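Local coordinates for A rubisco-like protein (Burkholderia fungorum, PDB 3NWR) that belongs to the rubisco-like proteins, relatives of the rubisco large chain that share its alpha/beta-barrel domain, and is probably a lyase whose substrate is not established, at residues Pro207-Glu210 with Arg211-Val215; Glu218-Arg221 with Tyr222-Arg225; Asp238-Asp241 with Ala242-Arg245; Leu297-Phe301 with Gln302-Thr306; Thr396-Arg399 with Gln400-Ala404. All coordinates share one frame; numbering follows the deposited sequence.

Overall arrangement
All five contacts are local, made within helices of the catalytic alpha/beta barrel or where the chain enters one, and together they sample how such helices begin, run and bind. Contacts 1 and 2 lie in series on helix 208-226, their centres about 16 Å apart. Contact 3, the start of helix 240-252, comes within about 6 Å of contact 1 at the nearest atoms. It shares with contact 4 the border with the second subunit, although their centres stand about 26 Å apart. Contact 5, on helix 391-407, holds a sulfate and passes about 9 Å from contact 2 at the nearest atoms. The carboxylated Lys195 lies just before Asp196, which forms a salt bridge with Arg211 of contact 1.

Contact 1 of 5, residues Pro207-Glu210 with Arg211-Val215; sequences PLAE and RVRAV
Pro207, the N-cap of helix 208-226, opens the first turn by accepting Arg211 N on its carbonyl O at 2.8 Å. Leu208 follows with two roles. Its carbonyl takes Val212 N, and its branches lie alongside Val212, CD1 meeting CG2 at 3.7 Å, while CD2 comes within 3.5 Å of Arg211 NH2. The Arg211 chain, bent at chi3 (81°), folds back past Leu208 toward the helix start, where NH1 bonds to the carbonyls of Ala201 and Ala206 and NH2 forms a salt bridge with Asp196. Ala209 offers its O to Arg213 N at 3.1 Å, and its CB sits 3.4 Å from NH1 of the extended Arg213 chain. Glu210 closes the series, its carbonyl receiving Ala214 N at 3.0 Å. The chemistry divides around the helix: Leu208 and Val212 are apolar partners on the side facing helix 240-252, whereas NH1 and NH2 of the buried Arg211 are held by two carbonyls and a carboxylate, which would be expected to stabilise its positive charge.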
loop_
_atom_site.group_PDB
_atom_site.type_symbol
_atom_site.label_atom_id
_atom_site.label_comp_id
_atom_site.label_asym_id
_atom_site.label_seq_id
_atom_site.Cartn_x
_atom_site.Cartn_y
_atom_site.Cartn_z
ATOM N N PRO A 207 8.813 10.850 -22.456
ATOM C CA PRO A 207 7.889 9.719 -22.390
ATOM C C PRO A 207 8.643 8.404 -22.454
ATOM O O PRO A 207 9.673 8.289 -23.121
ATOM C CB PRO A 207 7.014 9.904 -23.635
ATOM C CG PRO A 207 7.061 11.378 -23.890
ATOM C CD PRO A 207 8.462 11.787 -23.538
ATOM N N LEU A 208 8.112 7.423 -21.743
ATOM C CA LEU A 208 8.738 6.124 -21.612
ATOM C C LEU A 208 9.237 5.592 -22.950
ATOM O O LEU A 208 10.398 5.188 -23.072
ATOM C CB LEU A 208 7.746 5.160 -20.972
ATOM C CG LEU A 208 8.205 3.774 -20.523
ATOM C CD1 LEU A 208 8.379 2.840 -21.715
ATOM C CD2 LEU A 208 9.468 3.871 -19.683
ATOM N N ALA A 209 8.374 5.605 -23.962
ATOM C CA ALA A 209 8.738 5.050 -25.260
ATOM C C ALA A 209 9.982 5.723 -25.848
ATOM O O ALA A 209 10.949 5.044 -26.201
ATOM C CB ALA A 209 7.569 5.130 -26.226
ATOM N N GLU A 210 9.965 7.052 -25.929
ATOM C CA GLU A 210 11.105 7.797 -26.459
ATOM C C GLU A 210 12.353 7.603 -25.605
ATOM O O GLU A 210 13.454 7.468 -26.126
ATOM C CB GLU A 210 10.798 9.293 -26.518
ATOM C CG GLU A 210 9.633 9.683 -27.401
ATOM C CD GLU A 210 9.374 11.179 -27.357
ATOM O OE1 GLU A 210 10.339 11.945 -27.132
ATOM O OE2 GLU A 210 8.210 11.587 -27.546
ATOM N N ARG A 211 12.174 7.608 -24.289
ATOM C CA ARG A 211 13.305 7.489 -23.385
ATOM C C ARG A 211 13.988 6.127 -23.525
ATOM O O ARG A 211 15.215 6.051 -23.584
ATOM C CB ARG A 211 12.856 7.736 -21.940
ATOM C CG ARG A 211 14.004 7.912 -20.960
ATOM C CD ARG A 211 13.522 8.387 -19.597
ATOM N NE ARG A 211 12.992 7.308 -18.766
ATOM C CZ ARG A 211 11.699 7.093 -18.538
ATOM N NH1 ARG A 211 10.773 7.860 -19.111
ATOM N NH2 ARG A 211 11.327 6.089 -17.749
ATOM N N VAL A 212 13.196 5.059 -23.584
ATOM C CA VAL A 212 13.760 3.718 -23.727
ATOM C C VAL A 212 14.535 3.593 -25.034
ATOM O O VAL A 212 15.657 3.095 -25.047
ATOM C CB VAL A 212 12.679 2.618 -23.655
ATOM C CG1 VAL A 212 13.263 1.264 -24.044
ATOM C CG2 VAL A 212 12.072 2.555 -22.249
ATOM N N ARG A 213 13.927 4.042 -26.129
ATOM C CA ARG A 213 14.601 3.973 -27.424
ATOM C C ARG A 213 15.912 4.768 -27.461
ATOM O O ARG A 213 16.940 4.260 -27.920
ATOM C CB ARG A 213 13.660 4.421 -28.546
ATOM C CG ARG A 213 12.450 3.535 -28.728
ATOM C CD ARG A 213 11.611 4.030 -29.897
ATOM N NE ARG A 213 10.615 3.043 -30.297
ATOM C CZ ARG A 213 9.334 3.099 -29.956
ATOM N NH1 ARG A 213 8.892 4.101 -29.216
ATOM N NH2 ARG A 213 8.493 2.157 -30.362
ATOM N N ALA A 214 15.893 6.003 -26.967
ATOM C CA ALA A 214 17.099 6.832 -27.003
ATOM C C ALA A 214 18.186 6.284 -26.093
ATOM O O ALA A 214 19.345 6.178 -26.484
ATOM C CB ALA A 214 16.783 8.268 -26.629
ATOM N N VAL A 215 17.808 5.934 -24.870
ATOM C CA VAL A 215 18.776 5.407 -23.916
ATOM C C VAL A 215 19.397 4.087 -24.371
ATOM O O VAL A 215 20.613 3.902 -24.279
ATOM C CB VAL A 215 18.152 5.250 -22.507
ATOM C CG1 VAL A 215 19.072 4.463 -21.590
ATOM C CG2 VAL A 215 17.842 6.618 -21.912
#

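Contact 2 of 5, residues Glu218-Arg221 with Tyr222-Arg225; sequences EVRR and YRER
Tyr222 N reaches back to Glu218 O at 2.8 Å, and the next three residues repeat the step: Arg223 to Val219, Glu224 to Arg220, and Arg225 to Arg221, whose N to O distance is 3.1 Å. This is regular alpha-helix. Along one side the exposed Arg221 and Arg225 run together in the same direction. The CD of Arg225 meets the edge of the Arg221 guanidinium, 3.5 Å from NE, and the two guanidinium planes stand 83° apart. Like charges thus come close, Arg221 NH2 being 4.2 Å from Arg225 NH1, and Arg184 brings a third positive group near Arg221 NE. Arg223, bent at chi2 and chi3, instead curls back over the helix: Arg220 O lies 3.8 Å above the centre of its guanidinium plane, and NH2 stands 3.7 Å from Arg220 CB. Tyr222 turns inward against Arg184, Cys187 and Glu188 of helix 176-189, with OH bonded to Arg228, while Arg220 forms a salt bridge with Glu253, just beyond helix 240-252.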
loop_
_atom_site.group_PDB
_atom_site.type_symbol
_atom_site.label_atom_id
_atom_site.label_comp_id
_atom_site.label_asym_id
_atom_site.label_seq_id
_atom_site.Cartn_x
_atom_site.Cartn_y
_atom_site.Cartn_z
ATOM N N GLU A 218 22.257 4.299 -26.903
ATOM C CA GLU A 218 23.541 4.591 -26.281
ATOM C C GLU A 218 24.105 3.384 -25.545
ATOM O O GLU A 218 25.293 3.096 -25.641
ATOM C CB GLU A 218 23.428 5.790 -25.335
ATOM C CG GLU A 218 23.160 7.109 -26.045
ATOM C CD GLU A 218 24.382 7.640 -26.776
ATOM O OE1 GLU A 218 25.469 7.034 -26.667
ATOM O OE2 GLU A 218 24.247 8.675 -27.456
ATOM N N VAL A 219 23.255 2.669 -24.819
ATOM C CA VAL A 219 23.706 1.529 -24.037
ATOM C C VAL A 219 24.239 0.415 -24.938
ATOM O O VAL A 219 25.277 -0.177 -24.652
ATOM C CB VAL A 219 22.582 1.017 -23.113
ATOM C CG1 VAL A 219 22.999 -0.248 -22.392
ATOM C CG2 VAL A 219 22.205 2.110 -22.117
ATOM N N ARG A 220 23.529 0.146 -26.032
ATOM C CA ARG A 220 23.956 -0.871 -26.996
ATOM C C ARG A 220 25.294 -0.490 -27.623
ATOM O O ARG A 220 26.207 -1.311 -27.718
ATOM C CB ARG A 220 22.891 -1.077 -28.087
ATOM C CG ARG A 220 21.577 -1.712 -27.590
ATOM C CD ARG A 220 20.604 -2.077 -28.737
ATOM N NE ARG A 220 20.317 -0.952 -29.627
ATOM C CZ ARG A 220 19.219 -0.195 -29.584
ATOM N NH1 ARG A 220 18.258 -0.433 -28.699
ATOM N NH2 ARG A 220 19.071 0.802 -30.450
ATOM N N ARG A 221 25.417 0.763 -28.036
ATOM C CA ARG A 221 26.662 1.221 -28.635
ATOM C C ARG A 221 27.804 1.181 -27.623
ATOM O O ARG A 221 28.942 0.861 -27.971
ATOM C CB ARG A 221 26.522 2.626 -29.206
ATOM C CG ARG A 221 27.791 3.058 -29.914
ATOM C CD ARG A 221 27.783 4.508 -30.349
ATOM N NE ARG A 221 29.149 5.013 -30.480
ATOM C CZ ARG A 221 29.453 6.254 -30.834
ATOM N NH1 ARG A 221 28.487 7.120 -31.102
ATOM N NH2 ARG A 221 30.719 6.628 -30.916
ATOM N N TYR A 222 27.511 1.497 -26.366
ATOM C CA TYR A 222 28.546 1.430 -25.347
ATOM C C TYR A 222 29.039 -0.007 -25.156
ATOM O O TYR A 222 30.237 -0.235 -25.019
ATOM C CB TYR A 222 28.088 2.028 -24.009
ATOM C CG TYR A 222 29.110 1.824 -22.915
ATOM C CD1 TYR A 222 30.270 2.593 -22.862
ATOM C CD2 TYR A 222 28.931 0.837 -21.951
ATOM C CE1 TYR A 222 31.207 2.395 -21.869
ATOM C CE2 TYR A 222 29.863 0.633 -20.959
ATOM C CZ TYR A 222 30.998 1.415 -20.917
ATOM O OH TYR A 222 31.936 1.210 -19.928
ATOM N N ARG A 223 28.120 -0.971 -25.145
ATOM C CA ARG A 223 28.507 -2.375 -25.020
ATOM C C ARG A 223 29.402 -2.782 -26.186
ATOM O O ARG A 223 30.425 -3.441 -25.993
ATOM C CB ARG A 223 27.278 -3.288 -24.985
ATOM C CG ARG A 223 27.584 -4.735 -24.588
ATOM C CD ARG A 223 26.785 -5.744 -25.430
ATOM N NE ARG A 223 25.538 -5.184 -25.935
ATOM C CZ ARG A 223 25.243 -5.034 -27.224
ATOM N NH1 ARG A 223 26.105 -5.400 -28.169
ATOM N NH2 ARG A 223 24.085 -4.506 -27.566
ATOM N N GLU A 224 29.010 -2.386 -27.393
ATOM C CA GLU A 224 29.765 -2.734 -28.600
ATOM C C GLU A 224 31.217 -2.312 -28.479
ATOM O O GLU A 224 32.127 -3.088 -28.771
ATOM C CB GLU A 224 29.178 -2.037 -29.828
ATOM C CG GLU A 224 27.842 -2.561 -30.292
ATOM C CD GLU A 224 27.251 -1.698 -31.387
ATOM O OE1 GLU A 224 28.019 -0.941 -32.019
ATOM O OE2 GLU A 224 26.023 -1.770 -31.610
ATOM N N ARG A 225 31.418 -1.066 -28.066
ATOM C CA ARG A 225 32.745 -0.464 -28.021
ATOM C C ARG A 225 33.574 -0.906 -26.823
ATOM O O ARG A 225 34.793 -1.050 -26.926
ATOM C CB ARG A 225 32.632 1.062 -28.032
ATOM C CG ARG A 225 31.977 1.621 -29.283
ATOM C CD ARG A 225 31.850 3.133 -29.212
ATOM N NE ARG A 225 33.146 3.782 -29.030
ATOM C CZ ARG A 225 33.998 4.044 -30.017
ATOM N NH1 ARG A 225 33.695 3.704 -31.263
ATOM N NH2 ARG A 225 35.155 4.640 -29.756
#

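Contact 3 of 5, residues Asp238-Asp241 with Ala242-Arg245; sequences DDLD and AMRR
An aspartate N-cap starts helix 240-252, the helical limb of a beta-alpha-beta unit between strands 233-235 and 257-261: Asp239 OD2 accepts Ala242 N at 3.2 Å. The donor arrives on the anti side of the carboxylate, 26° out of its plane, a position reached because CG of Asp239 stands opposite its own backbone N (chi1 160°). Asp239 O meanwhile takes Met243 N at 2.8 Å, and one residue thereby holds two N-H groups of the first turn. Before it, Asp238 lays its carboxylate against Ala242 CB, 3.6 Å from OD2, which also bonds to His246 and to a glycerol. Met243 packs back over the entry to the helix, with CG 3.3 Å from Asp238 O and CE 4.1 Å from Leu240 CD2, its side chain roughly perpendicular to that of Leu240. On another side, Leu240 CD1 touches Arg244 NH1.

The second subunit completes the charge pattern. Asp241 and Arg244 form reciprocal salt bridges with their counterparts there, and Asp239 OD1 meets Arg275 and Ser272 of that subunit. Within the chain, opposite charges are joined through water: one links Asp241 OD1 to Arg244 NH1. The other donates to Asp239 OD2 at 2.8 Å and accepts from Arg245 NH2 at 2.9 Å, lying in the plane of that guanidinium.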
loop_
_atom_site.group_PDB
_atom_site.type_symbol
_atom_site.label_atom_id
_atom_site.label_comp_id
_atom_site.label_asym_id
_atom_site.label_seq_id
_atom_site.Cartn_x
_atom_site.Cartn_y
_atom_site.Cartn_z
ATOM N N ASP A 238 3.081 2.056 -14.086
ATOM C CA ASP A 238 1.921 2.555 -14.826
ATOM C C ASP A 238 0.758 1.614 -14.564
ATOM O O ASP A 238 0.889 0.600 -13.871
ATOM C CB ASP A 238 2.216 2.559 -16.335
ATOM C CG ASP A 238 1.502 3.671 -17.093
ATOM O OD1 ASP A 238 0.404 4.104 -16.692
ATOM O OD2 ASP A 238 2.049 4.102 -18.130
ATOM N N ASP A 239 -0.387 1.952 -15.136
ATOM C CA ASP A 239 -1.486 1.023 -15.257
ATOM C C ASP A 239 -0.962 -0.337 -15.750
ATOM O O ASP A 239 -0.003 -0.383 -16.528
ATOM C CB ASP A 239 -2.464 1.642 -16.245
ATOM C CG ASP A 239 -3.393 0.652 -16.828
ATOM O OD1 ASP A 239 -4.421 0.381 -16.174
ATOM O OD2 ASP A 239 -3.097 0.165 -17.942
ATOM N N LEU A 240 -1.544 -1.444 -15.290
ATOM C CA LEU A 240 -0.971 -2.765 -15.592
ATOM C C LEU A 240 -0.849 -3.060 -17.090
ATOM O O LEU A 240 0.210 -3.485 -17.550
ATOM C CB LEU A 240 -1.745 -3.894 -14.894
ATOM C CG LEU A 240 -1.269 -5.349 -15.070
ATOM C CD1 LEU A 240 -1.717 -5.975 -16.406
ATOM C CD2 LEU A 240 0.245 -5.487 -14.871
ATOM N N ASP A 241 -1.917 -2.839 -17.852
ATOM C CA ASP A 241 -1.842 -3.106 -19.286
ATOM C C ASP A 241 -0.719 -2.282 -19.913
ATOM O O ASP A 241 0.031 -2.778 -20.761
ATOM C CB ASP A 241 -3.168 -2.798 -19.983
ATOM C CG ASP A 241 -4.275 -3.754 -19.592
ATOM O OD1 ASP A 241 -3.997 -4.866 -19.120
ATOM O OD2 ASP A 241 -5.455 -3.391 -19.780
ATOM N N ALA A 242 -0.612 -1.021 -19.504
ATOM C CA ALA A 242 0.441 -0.151 -20.009
ATOM C C ALA A 242 1.821 -0.658 -19.610
ATOM O O ALA A 242 2.744 -0.662 -20.430
ATOM C CB ALA A 242 0.236 1.284 -19.544
ATOM N N MET A 243 1.967 -1.094 -18.359
ATOM C CA MET A 243 3.246 -1.652 -17.911
ATOM C C MET A 243 3.706 -2.817 -18.757
ATOM O O MET A 243 4.899 -2.948 -19.037
ATOM C CB MET A 243 3.207 -2.097 -16.448
ATOM C CG MET A 243 3.278 -0.958 -15.474
ATOM S SD MET A 243 3.946 -1.487 -13.868
ATOM C CE MET A 243 2.621 -2.535 -13.329
ATOM N N ARG A 244 2.776 -3.686 -19.137
ATOM C CA ARG A 244 3.131 -4.809 -19.995
ATOM C C ARG A 244 3.621 -4.322 -21.349
ATOM O O ARG A 244 4.599 -4.853 -21.880
ATOM C CB ARG A 244 1.959 -5.784 -20.165
ATOM C CG ARG A 244 1.826 -6.777 -19.004
ATOM C CD ARG A 244 0.606 -7.679 -19.152
ATOM N NE ARG A 244 0.729 -8.881 -18.324
ATOM C CZ ARG A 244 -0.294 -9.601 -17.875
ATOM N NH1 ARG A 244 -1.543 -9.239 -18.154
ATOM N NH2 ARG A 244 -0.073 -10.681 -17.138
ATOM N N ARG A 245 2.953 -3.315 -21.909
ATOM C CA ARG A 245 3.417 -2.732 -23.170
ATOM C C ARG A 245 4.810 -2.132 -22.999
ATOM O O ARG A 245 5.669 -2.298 -23.867
ATOM C CB ARG A 245 2.435 -1.679 -23.694
ATOM C CG ARG A 245 1.108 -2.274 -24.147
ATOM C CD ARG A 245 0.232 -1.254 -24.870
ATOM N NE ARG A 245 -0.150 -0.115 -24.038
ATOM C CZ ARG A 245 -1.239 -0.064 -23.269
ATOM N NH1 ARG A 245 -2.070 -1.098 -23.202
ATOM N NH2 ARG A 245 -1.497 1.028 -22.562
HETATM O O HOH W 1 -3.400 1.310 -20.434
HETATM O O HOH W 2 -2.583 -7.020 -19.969
#

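Contact 4 of 5, residues Leu297-Phe301 with Gln302-Thr306; sequences LGMSF and QAYQT
Phe301 and Gln305 meet one turn apart at the start of helix 301-309, a helix of the alpha/beta barrel that follows strand 280-284 and a loop. Phe301 CB sends CG opposite the backbone N (chi1 -172°), which lays the ring along the next turn. CD1 approaches Tyr304 CD2 at 4.1 Å, an oblique meeting of two rings. On the CD2 and CE2 side, Gln305 CB lies over the ring face, displaced toward the rim, 3.5 Å from Phe301 CE2: a CH-pi contact, 27° off the normal. At the far end, CZ still touches that same CB.

Ser300 is the N-cap residue. Its OG turns to Arg128, but its carbonyl receives Tyr304 N almost straight, at 174°, and a weak bond from Ala303 N. Just ahead, Met299 slips under the turn, CG resting 3.9 Å from Ala303 CB and SD 3.5 Å from Tyr304 CA. The sulfur lies at the Tyr304 ring edge, a Met-aromatic contact, while Tyr304 OH bonds to Asn263. Met290 of the second subunit packs on Met299, and Met316 of strand 315-319 backs the helix. Gln305 OE1 is bonded to Arg309, while its NE2 turns to Gln302 O. That oxygen is gripped by three donors, Thr306 N, Thr306 OG1 at 2.7 Å, and Gln305 NE2, which comes in the carbonyl plane onto a lone pair at 3.3 Å.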
loop_
_atom_site.group_PDB
_atom_site.type_symbol
_atom_site.label_atom_id
_atom_site.label_comp_id
_atom_site.label_asym_id
_atom_site.label_seq_id
_atom_site.Cartn_x
_atom_site.Cartn_y
_atom_site.Cartn_z
ATOM N N LEU A 297 3.410 0.447 14.610
ATOM C CA LEU A 297 2.429 0.309 13.540
ATOM C C LEU A 297 3.031 -0.276 12.278
ATOM O O LEU A 297 4.208 -0.096 12.008
ATOM C CB LEU A 297 1.836 1.688 13.215
ATOM C CG LEU A 297 0.670 1.793 12.230
ATOM C CD1 LEU A 297 -0.545 1.031 12.761
ATOM C CD2 LEU A 297 0.313 3.262 11.982
ATOM N N GLY A 298 2.205 -0.967 11.502
ATOM C CA GLY A 298 2.568 -1.295 10.135
ATOM C C GLY A 298 3.246 -2.638 9.941
ATOM O O GLY A 298 2.764 -3.658 10.430
ATOM N N MET A 299 4.377 -2.636 9.241
ATOM C CA MET A 299 4.988 -3.881 8.810
ATOM C C MET A 299 6.504 -3.775 8.851
ATOM O O MET A 299 7.084 -2.890 8.218
ATOM C CB MET A 299 4.524 -4.204 7.386
ATOM C CG MET A 299 4.643 -5.648 7.009
ATOM S SD MET A 299 3.999 -5.905 5.336
ATOM C CE MET A 299 2.321 -5.322 5.443
ATOM N N SER A 300 7.149 -4.662 9.607
ATOM C CA SER A 300 8.609 -4.762 9.564
ATOM C C SER A 300 9.052 -5.367 8.234
ATOM O O SER A 300 8.265 -6.018 7.528
ATOM C CB SER A 300 9.136 -5.630 10.709
ATOM O OG SER A 300 8.738 -5.097 11.959
ATOM N N PHE A 301 10.318 -5.170 7.893
ATOM C CA PHE A 301 10.774 -5.546 6.559
ATOM C C PHE A 301 10.683 -7.051 6.309
ATOM O O PHE A 301 10.365 -7.475 5.211
ATOM C CB PHE A 301 12.200 -5.038 6.298
ATOM C CG PHE A 301 12.663 -5.213 4.874
ATOM C CD1 PHE A 301 12.305 -4.302 3.884
ATOM C CD2 PHE A 301 13.473 -6.281 4.536
ATOM C CE1 PHE A 301 12.753 -4.472 2.564
ATOM C CE2 PHE A 301 13.924 -6.454 3.233
ATOM C CZ PHE A 301 13.562 -5.542 2.245
ATOM N N GLN A 302 10.967 -7.871 7.317
ATOM C CA GLN A 302 10.943 -9.323 7.104
ATOM C C GLN A 302 9.615 -9.762 6.490
ATOM O O GLN A 302 9.584 -10.531 5.519
ATOM C CB GLN A 302 11.181 -10.054 8.428
ATOM C CG GLN A 302 11.630 -11.495 8.295
ATOM C CD GLN A 302 10.550 -12.420 7.779
ATOM O OE1 GLN A 302 9.347 -12.189 7.969
ATOM N NE2 GLN A 302 10.976 -13.484 7.104
ATOM N N ALA A 303 8.521 -9.265 7.062
ATOM C CA ALA A 303 7.189 -9.605 6.579
ATOM C C ALA A 303 6.928 -8.982 5.202
ATOM O O ALA A 303 6.443 -9.652 4.283
ATOM C CB ALA A 303 6.127 -9.155 7.578
ATOM N N TYR A 304 7.225 -7.690 5.087
ATOM C CA TYR A 304 7.039 -6.946 3.845
ATOM C C TYR A 304 7.739 -7.637 2.671
ATOM O O TYR A 304 7.135 -7.868 1.609
ATOM C CB TYR A 304 7.603 -5.539 4.041
ATOM C CG TYR A 304 7.486 -4.597 2.861
ATOM C CD1 TYR A 304 6.258 -4.038 2.504
ATOM C CD2 TYR A 304 8.618 -4.230 2.134
ATOM C CE1 TYR A 304 6.169 -3.153 1.420
ATOM C CE2 TYR A 304 8.537 -3.349 1.065
ATOM C CZ TYR A 304 7.315 -2.814 0.721
ATOM O OH TYR A 304 7.261 -1.932 -0.333
ATOM N N GLN A 305 9.018 -7.958 2.855
ATOM C CA GLN A 305 9.816 -8.570 1.789
ATOM C C GLN A 305 9.376 -10.005 1.505
ATOM O O GLN A 305 9.518 -10.486 0.388
ATOM C CB GLN A 305 11.318 -8.487 2.104
ATOM C CG GLN A 305 11.772 -9.306 3.317
ATOM C CD GLN A 305 12.398 -10.637 2.943
ATOM O OE1 GLN A 305 13.200 -10.720 2.012
ATOM N NE2 GLN A 305 12.059 -11.685 3.701
ATOM N N THR A 306 8.824 -10.684 2.511
ATOM C CA THR A 306 8.236 -11.998 2.256
ATOM C C THR A 306 7.090 -11.883 1.250
ATOM O O THR A 306 7.083 -12.568 0.217
ATOM C CB THR A 306 7.727 -12.658 3.543
ATOM O OG1 THR A 306 8.830 -12.906 4.424
ATOM C CG2 THR A 306 7.032 -13.974 3.223
#

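Contact 5 of 5, residues Thr396-Arg399 with Gln400-Ala404; sequences TSVR and QAWAA. With SO4 (sulfate ion), chain C.
A sulfate site formed by arginines sits beside helix 391-407 of the alpha/beta barrel, where one turn joins Thr396-Arg399 to Gln400-Ala404. Four backbone bonds carry the turn, from Gln400 N to Thr396 O at 2.8 Å through to Ala403 N to Arg399 O. Val398 and Trp402 lie side by side, CG1 of the valine 3.8 Å from CD1 of the indole, and the same CD1 comes 3.2 Å from Val398 O. Both side chains pack on Ile164 of strand 163-165; Trp402 also meets Phe378 edge-to-face and rests on helix 364-371. Gln400 passes Thr396 at a slant, the Thr396 methyl CG2 3.4 Å from Gln400 NE2; the Gln400 amide is bonded to Glu420 and Leu421.

Arg399 also rests on Ile164, but its guanidinium goes to the anion. Its chain is folded at chi2 (-75°) and chi3 (-65°), which presents the guanidinium to a sulfate probably acquired from the crystallisation liquor. Arg161 and Arg228 bind the same ion, whose negative charge would offset the nearness of the arginines. Two N-H groups address separate oxygens: NH1 reaches O4 of the sulfate at 2.9 Å, and NH2 meets O1 at 3.1 Å along a nearly straight 173° bond.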
loop_
_atom_site.group_PDB
_atom_site.type_symbol
_atom_site.label_atom_id
_atom_site.label_comp_id
_atom_site.label_asym_id
_atom_site.label_seq_id
_atom_site.Cartn_x
_atom_site.Cartn_y
_atom_site.Cartn_z
ATOM N N THR A 396 35.854 4.673 -9.811
ATOM C CA THR A 396 37.088 3.989 -9.464
ATOM C C THR A 396 37.317 3.982 -7.956
ATOM O O THR A 396 37.748 2.975 -7.402
ATOM C CB THR A 396 38.280 4.612 -10.200
ATOM O OG1 THR A 396 38.096 4.401 -11.607
ATOM C CG2 THR A 396 39.599 3.962 -9.762
ATOM N N SER A 397 37.009 5.089 -7.286
ATOM C CA SER A 397 37.172 5.132 -5.832
ATOM C C SER A 397 36.306 4.066 -5.159
ATOM O O SER A 397 36.726 3.415 -4.199
ATOM C CB SER A 397 36.867 6.527 -5.269
ATOM O OG SER A 397 35.480 6.823 -5.243
ATOM N N VAL A 398 35.098 3.869 -5.668
ATOM C CA VAL A 398 34.209 2.869 -5.095
ATOM C C VAL A 398 34.708 1.454 -5.396
ATOM O O VAL A 398 34.703 0.587 -4.515
ATOM C CB VAL A 398 32.768 3.077 -5.607
ATOM C CG1 VAL A 398 31.883 1.887 -5.259
ATOM C CG2 VAL A 398 32.195 4.376 -5.023
ATOM N N ARG A 399 35.160 1.227 -6.632
ATOM C CA ARG A 399 35.719 -0.070 -7.009
ATOM C C ARG A 399 36.976 -0.396 -6.187
ATOM O O ARG A 399 37.186 -1.539 -5.787
ATOM C CB ARG A 399 36.033 -0.106 -8.505
ATOM C CG ARG A 399 34.793 -0.141 -9.398
ATOM C CD ARG A 399 34.153 -1.533 -9.380
ATOM N NE ARG A 399 35.050 -2.511 -9.979
ATOM C CZ ARG A 399 35.157 -2.725 -11.286
ATOM N NH1 ARG A 399 34.392 -2.045 -12.135
ATOM N NH2 ARG A 399 36.023 -3.626 -11.745
ATOM N N GLN A 400 37.797 0.618 -5.943
ATOM C CA GLN A 400 38.997 0.441 -5.114
ATOM C C GLN A 400 38.636 0.108 -3.666
ATOM O O GLN A 400 39.275 -0.739 -3.035
ATOM C CB GLN A 400 39.872 1.690 -5.177
ATOM C CG GLN A 400 40.650 1.807 -6.479
ATOM C CD GLN A 400 41.296 3.166 -6.659
ATOM O OE1 GLN A 400 41.007 4.109 -5.921
ATOM N NE2 GLN A 400 42.170 3.277 -7.661
ATOM N N ALA A 401 37.596 0.754 -3.141
ATOM C CA ALA A 401 37.111 0.420 -1.806
ATOM C C ALA A 401 36.671 -1.043 -1.737
ATOM O O ALA A 401 36.989 -1.754 -0.786
ATOM C CB ALA A 401 35.967 1.345 -1.399
ATOM N N TRP A 402 35.921 -1.495 -2.742
ATOM C CA TRP A 402 35.506 -2.892 -2.775
ATOM C C TRP A 402 36.693 -3.856 -2.875
ATOM O O TRP A 402 36.725 -4.869 -2.175
ATOM C CB TRP A 402 34.468 -3.134 -3.883
ATOM C CG TRP A 402 33.120 -2.662 -3.432
ATOM C CD1 TRP A 402 32.438 -1.562 -3.868
ATOM C CD2 TRP A 402 32.314 -3.254 -2.407
ATOM N NE1 TRP A 402 31.248 -1.441 -3.184
ATOM C CE2 TRP A 402 31.145 -2.468 -2.285
ATOM C CE3 TRP A 402 32.458 -4.383 -1.591
ATOM C CZ2 TRP A 402 30.140 -2.763 -1.370
ATOM C CZ3 TRP A 402 31.456 -4.674 -0.675
ATOM C CH2 TRP A 402 30.301 -3.873 -0.583
ATOM N N ALA A 403 37.666 -3.535 -3.720
ATOM C CA ALA A 403 38.876 -4.350 -3.817
ATOM C C ALA A 403 39.574 -4.458 -2.455
ATOM O O ALA A 403 40.012 -5.538 -2.049
ATOM C CB ALA A 403 39.810 -3.778 -4.861
ATOM N N ALA A 404 39.652 -3.336 -1.745
ATOM C CA ALA A 404 40.278 -3.310 -0.423
ATOM C C ALA A 404 39.574 -4.230 0.566
ATOM O O ALA A 404 40.196 -5.073 1.215
ATOM C CB ALA A 404 40.312 -1.888 0.113
HETATM S S SO4 C . 34.649 -4.171 -15.269
HETATM O O1 SO4 C . 36.020 -4.036 -14.792
HETATM O O2 SO4 C . 34.069 -5.389 -14.710
HETATM O O3 SO4 C . 34.650 -4.244 -16.729
HETATM O O4 SO4 C . 33.880 -3.013 -14.830
#